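Local atomic coordinates of uncharacterized protein (Streptococcus mutans, PDB entry 2QKP), a protein that is of unknown function but carries a C-terminal PAS domain, the part described here, which probably serves as a sensory or protein-interaction module of a hemerythrin-like protein. Residues Glu31-Asn36 / Val123-Gln128; Gln42-Ser47 / Arg57-Val62; Arg90-Met95 / Tyr107-Ala112. All blocks are in the same frame, centred on the assembly; numbering follows the deposited sequence.

In the fold
After helix 18-27 the chain enters strand 31-36, whose partner, strand 120-129, is the last strand of the sheet along the chain; interaction 1 therefore closes a long loop that contains the other two contacts. Strand 41-44 follows at once as the other neighbour of 31-36, and interaction 2 closes a short loop from it to 57-62, ahead of helix 72-86. Interaction 3 then pairs 92-99 with 104-114 as a hairpin, and 104-114 in turn bonds to 120-129. Interactions 2 and 3 thus stand in series, about 19 Å apart between centres, on opposite sides of the central pair, and together the contacts span the five-stranded sheet in its 2-1-5-4-3 order.

Interaction 1 (Glu31-Asn36 / Val123-Gln128); sequences EITFVN and VLEYVQ
Thr-33 and Glu-125 face each other as a hydrogen-bonded pair at the middle of the antiparallel PAS sheet, where the strands that come first and last along the chain, 1 and 5 of the 2-1-5-4-3 order, lie side by side. Each residue gives its N-H to the other's carbonyl: Thr-33 N to Glu-125 O (2.8 Å) and Glu-125 N to Thr-33 O. Glu-31 with Val-127 and Val-35 with Val-123 repeat this double exchange, so six bonds tie the buried backbones together. Val-35 N reaches Val-123 O almost straight, at 176°.

Two waters add to the pairing. Water 1 donates to Val-123 O and also bonds Thr-33 OG1, so that carbonyl accepts from both a backbone N-H and a water. Water 2 links the same OG1 to Glu-125 OE1, to which it donates (3.2 Å). A chi1 of 77° puts OG1 between the backbone N and the carbonyl carbon, where it meets both waters beside Glu-125 CB. The extended Glu-125 chain runs alongside Thr-33, and OE1 also has a long, weak ion pair with Arg-57. The carboxylate of Glu-31 is held by the backbone instead, OE2 accepting from Val-54 N and OE1 weakly from Phe-55 N.

On the other face, Ile-32, Phe-34, Leu-124 and Tyr-126 form a largely apolar surface, parts of which pack on the second subunit. Its tightest meeting is Ile-32 CG2 against Leu-124 CD1, at 3.5 Å.

Interaction 2 (Gln42-Ser47 / Arg57-Val62); sequences QYYNDS and RTPSQV
Arg-57 sets its CB squarely over the ring of Tyr-44, 3.6 Å from the centroid and 4° off the normal, a CH-pi contact in which all six ring carbons lie at nearly equal range. Beyond CB the arginine chain bends at chi2 (-71°) and leaves the ring, its guanidinium plane turned 78° from it; NH2 makes a long, weak ion pair with Glu-125. Arg-57 O accepts from water 3, which lies in the ring plane at the edge and appears to bridge the segments, though its 2.5 Å distance to Tyr-44 OH is unusually short.

At Thr-58 the backbone turns round the phenol. Its N-H goes to Gln-61 OE1, approaching from above the carbonyl plane, and its O receives Gln-61 N (3.0 Å), so both polar backbone atoms are used inside the turn. Pro-59 follows at the ring edge: its CD comes to 3.3 Å from Tyr-44 OH, and its nitrogen, having no hydrogen, makes only a van der Waals contact with that oxygen. Pro-59 O takes the N-H of Val-62, whose CG2 meets the ring edge at Tyr-44 CE2 (4.0 Å) while CG1 rests against Gln-42 O (3.4 Å).

The turn covers one face and the outer edge of the Tyr-44 ring, just after a classic beta bulge that sets Gln-42 and Tyr-43 together opposite Phe-34. This strand, outermost within the chain, also bonds through its backbone to the second subunit. Arg-57 packs on Thr-33 of strand 31-36, and Tyr-43 lies against Leu-25 of helix 18-27.

Interaction 3 (Arg90-Met95 / Tyr107-Ala112); sequences RDKVNM and YVTYAA
The Tyr-110 ring presents its edge to strand 92-95, with Met-95 SD and Val-93 O both lying near its plane. SD is 4.8 Å from the ring centroid and 85° off the normal, an edge-on Met-aromatic contact in the antiparallel hairpin 92-99/104-114 at the border of the PAS sheet. Bends at chi2 and chi3 of Met-95 fold its chain across, carrying SD to Tyr-110 CE2 while CG packs on Val-108 CB. Tyr-110 also touches Val-81 and Leu-85 of helix 72-86.

A second pair of flat groups sits on the other side of the sheet. The amide of Asn-94 lies 25° from parallel with the Tyr-107 ring, its CG 3.3 Å from the phenol OH, and the Tyr-107 ring in turn meets Phe-133 of the second subunit edge-to-face. With CG anti to its carbonyl carbon, Asn-94 runs alongside Thr-109, and ND2 gives OG1 a short but weak hydrogen bond, bent to 116°.

Backbone bonds hold the register: Val-93 and Tyr-110 exchange two, both 2.8 Å, and Met-95 and Val-108 exchange two more. Ahead of the strand, Asp-91 O accepts Ala-112 N, with a weak bond from water 4. That water also donates to Ala-112 O, at 2.6 Å.

Interaction 1 (Glu31-Asn36 / Val123-Gln128)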
loop_
_atom_site.group_PDB
_atom_site.type_symbol
_atom_site.label_atom_id
_atom_site.label_comp_id
_atom_site.label_asym_id
_atom_site.label_seq_id
_atom_site.Cartn_x
_atom_site.Cartn_y
_atom_site.Cartn_z
ATOM N N GLU A 31 1.335 -1.737 7.870
ATOM C CA GLU A 31 0.298 -2.502 8.561
ATOM C C GLU A 31 -0.984 -1.777 8.177
ATOM O O GLU A 31 -1.130 -0.588 8.475
ATOM C CB GLU A 31 0.475 -2.452 10.096
ATOM C CG GLU A 31 1.704 -3.166 10.619
ATOM C CD GLU A 31 1.884 -2.997 12.128
ATOM O OE1 GLU A 31 0.915 -2.619 12.864
ATOM O OE2 GLU A 31 2.993 -3.274 12.578
ATOM N N ILE A 32 -1.899 -2.487 7.513
ATOM C CA ILE A 32 -3.105 -1.860 6.943
ATOM C C ILE A 32 -4.305 -2.427 7.671
ATOM O O ILE A 32 -4.360 -3.637 7.942
ATOM C CB ILE A 32 -3.188 -2.182 5.445
ATOM C CG1 ILE A 32 -1.948 -1.573 4.752
ATOM C CG2 ILE A 32 -4.531 -1.695 4.752
ATOM C CD1 ILE A 32 -1.814 -1.940 3.278
ATOM N N THR A 33 -5.264 -1.567 7.996
ATOM C CA THR A 33 -6.558 -2.060 8.503
ATOM C C THR A 33 -7.647 -1.297 7.777
ATOM O O THR A 33 -7.433 -0.158 7.360
ATOM C CB THR A 33 -6.766 -1.914 10.051
ATOM O OG1 THR A 33 -7.081 -0.554 10.371
ATOM C CG2 THR A 33 -5.541 -2.381 10.858
ATOM N N PHE A 34 -8.809 -1.917 7.609
ATOM C CA PHE A 34 -9.902 -1.231 6.943
ATOM C C PHE A 34 -11.173 -1.437 7.745
ATOM O O PHE A 34 -11.501 -2.553 8.106
ATOM C CB PHE A 34 -10.083 -1.782 5.531
ATOM C CG PHE A 34 -11.274 -1.251 4.833
ATOM C CD1 PHE A 34 -11.328 0.101 4.441
ATOM C CD2 PHE A 34 -12.350 -2.086 4.545
ATOM C CE1 PHE A 34 -12.440 0.608 3.750
ATOM C CE2 PHE A 34 -13.486 -1.582 3.874
ATOM C CZ PHE A 34 -13.532 -0.237 3.482
ATOM N N VAL A 35 -11.873 -0.338 7.993
ATOM C CA VAL A 35 -13.183 -0.350 8.663
ATOM C C VAL A 35 -14.215 0.167 7.661
ATOM O O VAL A 35 -14.001 1.214 7.036
ATOM C CB VAL A 35 -13.136 0.556 9.924
ATOM C CG1 VAL A 35 -14.517 0.674 10.554
ATOM C CG2 VAL A 35 -12.126 0.030 10.927
ATOM N N ASN A 36 -15.325 -0.539 7.467
ATOM C CA ASN A 36 -16.240 -0.152 6.373
ATOM C C ASN A 36 -17.181 0.953 6.845
ATOM O O ASN A 36 -17.085 1.407 7.992
ATOM C CB ASN A 36 -17.009 -1.355 5.801
ATOM C CG ASN A 36 -17.910 -2.038 6.849
ATOM O OD1 ASN A 36 -18.419 -1.385 7.763
ATOM N ND2 ASN A 36 -18.119 -3.353 6.700
ATOM N N VAL A 123 -12.886 3.761 6.428
ATOM C CA VAL A 123 -11.624 4.387 6.848
ATOM C C VAL A 123 -10.477 3.397 6.681
ATOM O O VAL A 123 -10.577 2.256 7.134
ATOM C CB VAL A 123 -11.709 4.843 8.285
ATOM C CG1 VAL A 123 -10.342 5.289 8.789
ATOM C CG2 VAL A 123 -12.708 6.023 8.395
ATOM N N LEU A 124 -9.411 3.859 6.021
ATOM C CA LEU A 124 -8.202 3.061 5.791
ATOM C C LEU A 124 -7.134 3.542 6.770
ATOM O O LEU A 124 -6.797 4.729 6.755
ATOM C CB LEU A 124 -7.742 3.265 4.333
ATOM C CG LEU A 124 -6.348 2.781 3.933
ATOM C CD1 LEU A 124 -6.257 1.273 4.125
ATOM C CD2 LEU A 124 -6.057 3.167 2.511
ATOM N N GLU A 125 -6.600 2.645 7.607
ATOM C CA GLU A 125 -5.483 2.992 8.490
ATOM C C GLU A 125 -4.228 2.280 7.999
ATOM O O GLU A 125 -4.272 1.079 7.700
ATOM C CB GLU A 125 -5.788 2.590 9.940
ATOM C CG GLU A 125 -4.639 2.913 10.919
ATOM C CD GLU A 125 -4.943 2.554 12.370
ATOM O OE1 GLU A 125 -6.050 2.039 12.658
ATOM O OE2 GLU A 125 -4.065 2.812 13.215
ATOM N N TYR A 126 -3.131 3.018 7.865
ATOM C CA TYR A 126 -1.869 2.391 7.510
ATOM C C TYR A 126 -0.733 2.951 8.354
ATOM O O TYR A 126 -0.653 4.185 8.639
ATOM C CB TYR A 126 -1.589 2.475 5.996
ATOM C CG TYR A 126 -1.719 3.837 5.335
ATOM C CD1 TYR A 126 -0.592 4.646 5.150
ATOM C CD2 TYR A 126 -2.953 4.303 4.864
ATOM C CE1 TYR A 126 -0.692 5.867 4.513
ATOM C CE2 TYR A 126 -3.071 5.528 4.225
ATOM C CZ TYR A 126 -1.919 6.299 4.051
ATOM O OH TYR A 126 -2.004 7.528 3.445
ATOM N N VAL A 127 0.107 2.026 8.802
ATOM C CA VAL A 127 1.162 2.334 9.748
ATOM C C VAL A 127 2.501 1.992 9.087
ATOM O O VAL A 127 2.669 0.897 8.539
ATOM C CB VAL A 127 1.002 1.497 11.043
ATOM C CG1 VAL A 127 2.089 1.816 11.989
ATOM C CG2 VAL A 127 -0.386 1.704 11.702
ATOM N N GLN A 128 3.455 2.920 9.181
ATOM C CA GLN A 128 4.766 2.701 8.567
ATOM C C GLN A 128 5.889 2.999 9.549
ATOM O O GLN A 128 5.787 3.900 10.377
ATOM C CB GLN A 128 4.923 3.604 7.358
ATOM C CG GLN A 128 6.152 3.250 6.439
ATOM C CD GLN A 128 6.144 4.083 5.168
ATOM O OE1 GLN A 128 5.347 5.023 5.029
ATOM N NE2 GLN A 128 7.030 3.756 4.242
HETATM O O HOH W 1 -9.180 1.336 9.543
HETATM O O HOH W 2 -7.647 -0.672 13.175
#

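Interaction 2 (Gln42-Ser47 / Arg57-Val62)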
loop_
_atom_site.group_PDB
_atom_site.type_symbol
_atom_site.label_atom_id
_atom_site.label_comp_id
_atom_site.label_asym_id
_atom_site.label_seq_id
_atom_site.Cartn_x
_atom_site.Cartn_y
_atom_site.Cartn_z
ATOM N N GLN A 42 -13.181 -4.901 9.119
ATOM C CA GLN A 42 -13.319 -6.013 8.169
ATOM C C GLN A 42 -12.026 -6.741 7.919
ATOM O O GLN A 42 -12.022 -7.920 7.579
ATOM C CB GLN A 42 -13.704 -5.480 6.792
ATOM C CG GLN A 42 -15.149 -5.403 6.494
ATOM C CD GLN A 42 -15.421 -5.043 5.054
ATOM O OE1 GLN A 42 -16.405 -4.374 4.762
ATOM N NE2 GLN A 42 -14.576 -5.505 4.137
ATOM N N TYR A 43 -10.911 -6.012 7.981
ATOM C CA TYR A 43 -9.710 -6.481 7.290
ATOM C C TYR A 43 -8.430 -5.903 7.860
ATOM O O TYR A 43 -8.381 -4.709 8.178
ATOM C CB TYR A 43 -9.822 -6.062 5.813
ATOM C CG TYR A 43 -8.501 -6.114 5.054
ATOM C CD1 TYR A 43 -8.032 -7.324 4.509
ATOM C CD2 TYR A 43 -7.721 -4.964 4.882
ATOM C CE1 TYR A 43 -6.820 -7.395 3.789
ATOM C CE2 TYR A 43 -6.496 -5.025 4.188
ATOM C CZ TYR A 43 -6.052 -6.246 3.659
ATOM O OH TYR A 43 -4.883 -6.265 2.961
ATOM N N TYR A 44 -7.392 -6.730 7.961
ATOM C CA TYR A 44 -6.029 -6.209 8.121
ATOM C C TYR A 44 -5.112 -7.097 7.332
ATOM O O TYR A 44 -5.411 -8.268 7.127
ATOM C CB TYR A 44 -5.603 -6.051 9.593
ATOM C CG TYR A 44 -5.509 -7.345 10.444
ATOM C CD1 TYR A 44 -4.257 -7.874 10.823
ATOM C CD2 TYR A 44 -6.653 -7.976 10.915
ATOM C CE1 TYR A 44 -4.169 -9.026 11.630
ATOM C CE2 TYR A 44 -6.566 -9.132 11.742
ATOM C CZ TYR A 44 -5.325 -9.633 12.087
ATOM O OH TYR A 44 -5.264 -10.780 12.890
ATOM N N ASN A 45 -4.029 -6.530 6.817
ATOM C CA ASN A 45 -3.172 -7.293 5.906
ATOM C C ASN A 45 -2.296 -8.273 6.698
ATOM O O ASN A 45 -2.277 -8.243 7.927
ATOM C CB ASN A 45 -2.355 -6.375 4.961
ATOM C CG ASN A 45 -1.350 -5.521 5.664
ATOM O OD1 ASN A 45 -1.436 -5.243 6.871
ATOM N ND2 ASN A 45 -0.358 -5.063 4.890
ATOM N N ASP A 46 -1.623 -9.169 5.991
ATOM C CA ASP A 46 -0.671 -10.077 6.638
ATOM C C ASP A 46 0.756 -9.644 6.259
ATOM O O ASP A 46 1.396 -10.262 5.395
ATOM C CB ASP A 46 -0.970 -11.522 6.206
ATOM C CG ASP A 46 -0.106 -12.532 6.920
ATOM O OD1 ASP A 46 0.129 -12.349 8.140
ATOM O OD2 ASP A 46 0.338 -13.497 6.245
ATOM N N SER A 47 1.276 -8.592 6.887
ATOM C CA SER A 47 2.591 -8.076 6.457
ATOM C C SER A 47 3.761 -8.241 7.446
ATOM O O SER A 47 4.922 -8.231 7.010
ATOM C CB SER A 47 2.500 -6.634 5.930
ATOM O OG SER A 47 3.640 -6.322 5.142
ATOM N N ARG A 57 -3.510 -6.605 16.096
ATOM C CA ARG A 57 -4.856 -6.986 15.694
ATOM C C ARG A 57 -4.889 -8.501 15.772
ATOM O O ARG A 57 -3.857 -9.157 15.595
ATOM C CB ARG A 57 -5.168 -6.540 14.259
ATOM C CG ARG A 57 -4.813 -5.093 13.928
ATOM C CD ARG A 57 -5.722 -4.099 14.615
ATOM N NE ARG A 57 -5.348 -2.731 14.246
ATOM C CZ ARG A 57 -5.463 -1.660 15.031
ATOM N NH1 ARG A 57 -5.940 -1.755 16.265
ATOM N NH2 ARG A 57 -5.095 -0.474 14.566
ATOM N N THR A 58 -6.064 -9.059 16.025
ATOM C CA THR A 58 -6.217 -10.512 16.062
ATOM C C THR A 58 -7.438 -10.939 15.228
ATOM O O THR A 58 -8.367 -10.157 15.050
ATOM C CB THR A 58 -6.332 -11.033 17.513
ATOM O OG1 THR A 58 -7.526 -10.526 18.113
ATOM C CG2 THR A 58 -5.125 -10.587 18.341
ATOM N N PRO A 59 -7.432 -12.178 14.704
ATOM C CA PRO A 59 -8.552 -12.627 13.854
ATOM C C PRO A 59 -9.919 -12.503 14.536
ATOM O O PRO A 59 -10.948 -12.377 13.855
ATOM C CB PRO A 59 -8.224 -14.101 13.596
ATOM C CG PRO A 59 -6.740 -14.176 13.712
ATOM C CD PRO A 59 -6.387 -13.215 14.818
ATOM N N SER A 60 -9.904 -12.515 15.868
ATOM C CA SER A 60 -11.113 -12.498 16.696
ATOM C C SER A 60 -11.845 -11.177 16.565
ATOM O O SER A 60 -13.071 -11.108 16.716
ATOM C CB SER A 60 -10.736 -12.731 18.164
ATOM O OG SER A 60 -9.564 -13.532 18.257
ATOM N N GLN A 61 -11.078 -10.127 16.259
ATOM C CA GLN A 61 -11.610 -8.782 16.129
ATOM C C GLN A 61 -12.321 -8.552 14.803
ATOM O O GLN A 61 -13.184 -7.695 14.712
ATOM C CB GLN A 61 -10.494 -7.758 16.330
ATOM C CG GLN A 61 -9.745 -7.928 17.660
ATOM C CD GLN A 61 -8.632 -6.919 17.823
ATOM O OE1 GLN A 61 -7.829 -6.727 16.917
ATOM N NE2 GLN A 61 -8.587 -6.257 18.975
ATOM N N VAL A 62 -11.982 -9.334 13.783
ATOM C CA VAL A 62 -12.580 -9.197 12.451
ATOM C C VAL A 62 -14.083 -9.437 12.474
ATOM O O VAL A 62 -14.548 -10.411 13.087
ATOM C CB VAL A 62 -11.963 -10.183 11.440
ATOM C CG1 VAL A 62 -12.667 -10.092 10.085
ATOM C CG2 VAL A 62 -10.462 -9.934 11.294
HETATM O O HOH W 3 -2.886 -11.401 13.518
#

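Interaction 3 (Arg90-Met95 / Tyr107-Ala112)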
loop_
_atom_site.group_PDB
_atom_site.type_symbol
_atom_site.label_atom_id
_atom_site.label_comp_id
_atom_site.label_asym_id
_atom_site.label_seq_id
_atom_site.Cartn_x
_atom_site.Cartn_y
_atom_site.Cartn_z
ATOM N N ARG A 90 -11.341 16.482 6.651
ATOM C CA ARG A 90 -9.991 16.188 6.190
ATOM C C ARG A 90 -10.038 14.856 5.437
ATOM O O ARG A 90 -10.963 14.080 5.630
ATOM C CB ARG A 90 -9.041 16.103 7.380
ATOM C CG ARG A 90 -8.744 17.474 8.052
ATOM C CD ARG A 90 -8.126 17.322 9.427
ATOM N NE ARG A 90 -7.703 18.612 9.976
ATOM C CZ ARG A 90 -8.438 19.392 10.780
ATOM N NH1 ARG A 90 -9.656 19.030 11.162
ATOM N NH2 ARG A 90 -7.940 20.552 11.206
ATOM N N ASP A 91 -9.065 14.638 4.554
ATOM C CA ASP A 91 -8.966 13.362 3.849
ATOM C C ASP A 91 -8.069 12.394 4.605
ATOM O O ASP A 91 -8.178 11.171 4.423
ATOM C CB ASP A 91 -8.538 13.541 2.384
ATOM C CG ASP A 91 -7.165 14.144 2.225
ATOM O OD1 ASP A 91 -6.642 14.827 3.139
ATOM O OD2 ASP A 91 -6.610 13.953 1.128
ATOM N N LYS A 92 -7.189 12.958 5.441
ATOM C CA LYS A 92 -6.226 12.213 6.247
ATOM C C LYS A 92 -6.022 12.845 7.622
ATOM O O LYS A 92 -6.120 14.080 7.775
ATOM C CB LYS A 92 -4.857 12.170 5.553
ATOM C CG LYS A 92 -4.826 11.412 4.226
ATOM C CD LYS A 92 -3.450 11.475 3.586
ATOM C CE LYS A 92 -3.197 12.821 2.919
ATOM N NZ LYS A 92 -2.003 12.840 2.021
ATOM N N VAL A 93 -5.719 11.998 8.604
ATOM C CA VAL A 93 -5.253 12.431 9.915
ATOM C C VAL A 93 -4.002 11.613 10.178
ATOM O O VAL A 93 -4.035 10.382 10.051
ATOM C CB VAL A 93 -6.302 12.161 10.987
ATOM C CG1 VAL A 93 -5.774 12.440 12.392
ATOM C CG2 VAL A 93 -7.530 13.023 10.714
ATOM N N ASN A 94 -2.918 12.286 10.579
ATOM C CA ASN A 94 -1.635 11.615 10.824
ATOM C C ASN A 94 -1.186 11.793 12.281
ATOM O O ASN A 94 -1.474 12.830 12.914
ATOM C CB ASN A 94 -0.558 12.187 9.916
ATOM C CG ASN A 94 -0.958 12.191 8.450
ATOM O OD1 ASN A 94 -1.148 13.251 7.837
ATOM N ND2 ASN A 94 -1.061 11.013 7.872
ATOM N N MET A 95 -0.550 10.755 12.810
ATOM C CA MET A 95 0.163 10.836 14.072
ATOM C C MET A 95 1.507 10.099 13.987
ATOM O O MET A 95 1.707 9.222 13.145
ATOM C CB MET A 95 -0.709 10.360 15.263
ATOM C CG MET A 95 -1.750 9.293 15.021
ATOM S SD MET A 95 -3.266 9.720 14.124
ATOM C CE MET A 95 -4.412 10.133 15.452
ATOM N N TYR A 107 4.798 6.120 11.930
ATOM C CA TYR A 107 3.973 7.166 11.332
ATOM C C TYR A 107 2.636 6.537 10.949
ATOM O O TYR A 107 2.608 5.537 10.215
ATOM C CB TYR A 107 4.662 7.667 10.055
ATOM C CG TYR A 107 3.979 8.853 9.406
ATOM C CD1 TYR A 107 4.234 10.148 9.850
ATOM C CD2 TYR A 107 3.114 8.692 8.320
ATOM C CE1 TYR A 107 3.629 11.251 9.250
ATOM C CE2 TYR A 107 2.484 9.800 7.723
ATOM C CZ TYR A 107 2.767 11.073 8.184
ATOM O OH TYR A 107 2.192 12.186 7.580
ATOM N N VAL A 108 1.543 7.115 11.458
ATOM C CA VAL A 108 0.213 6.518 11.362
ATOM C C VAL A 108 -0.638 7.421 10.505
ATOM O O VAL A 108 -0.632 8.639 10.674
ATOM C CB VAL A 108 -0.455 6.394 12.769
ATOM C CG1 VAL A 108 -1.809 5.736 12.666
ATOM C CG2 VAL A 108 0.415 5.602 13.721
ATOM N N THR A 109 -1.368 6.827 9.572
ATOM C CA THR A 109 -2.340 7.622 8.821
ATOM C C THR A 109 -3.706 6.971 8.867
ATOM O O THR A 109 -3.831 5.767 8.656
ATOM C CB THR A 109 -1.947 7.723 7.338
ATOM O OG1 THR A 109 -0.647 8.291 7.222
ATOM C CG2 THR A 109 -2.967 8.555 6.557
ATOM N N TYR A 110 -4.728 7.783 9.143
ATOM C CA TYR A 110 -6.121 7.390 8.960
ATOM C C TYR A 110 -6.640 8.166 7.784
ATOM O O TYR A 110 -6.577 9.416 7.785
ATOM C CB TYR A 110 -6.955 7.812 10.167
ATOM C CG TYR A 110 -6.640 7.073 11.426
ATOM C CD1 TYR A 110 -7.358 5.921 11.756
ATOM C CD2 TYR A 110 -5.665 7.533 12.301
ATOM C CE1 TYR A 110 -7.098 5.210 12.939
ATOM C CE2 TYR A 110 -5.385 6.818 13.513
ATOM C CZ TYR A 110 -6.116 5.662 13.803
ATOM O OH TYR A 110 -5.928 4.919 14.974
ATOM N N ALA A 111 -7.154 7.459 6.774
ATOM C CA ALA A 111 -7.583 8.092 5.551
ATOM C C ALA A 111 -9.019 7.777 5.211
ATOM O O ALA A 111 -9.453 6.655 5.407
ATOM C CB ALA A 111 -6.653 7.650 4.393
ATOM N N ALA A 112 -9.753 8.757 4.672
ATOM C CA ALA A 112 -11.115 8.514 4.189
ATOM C C ALA A 112 -11.000 7.772 2.878
ATOM O O ALA A 112 -10.199 8.171 2.004
ATOM C CB ALA A 112 -11.858 9.857 3.939
HETATM O O HOH W 4 -8.648 10.099 1.313
#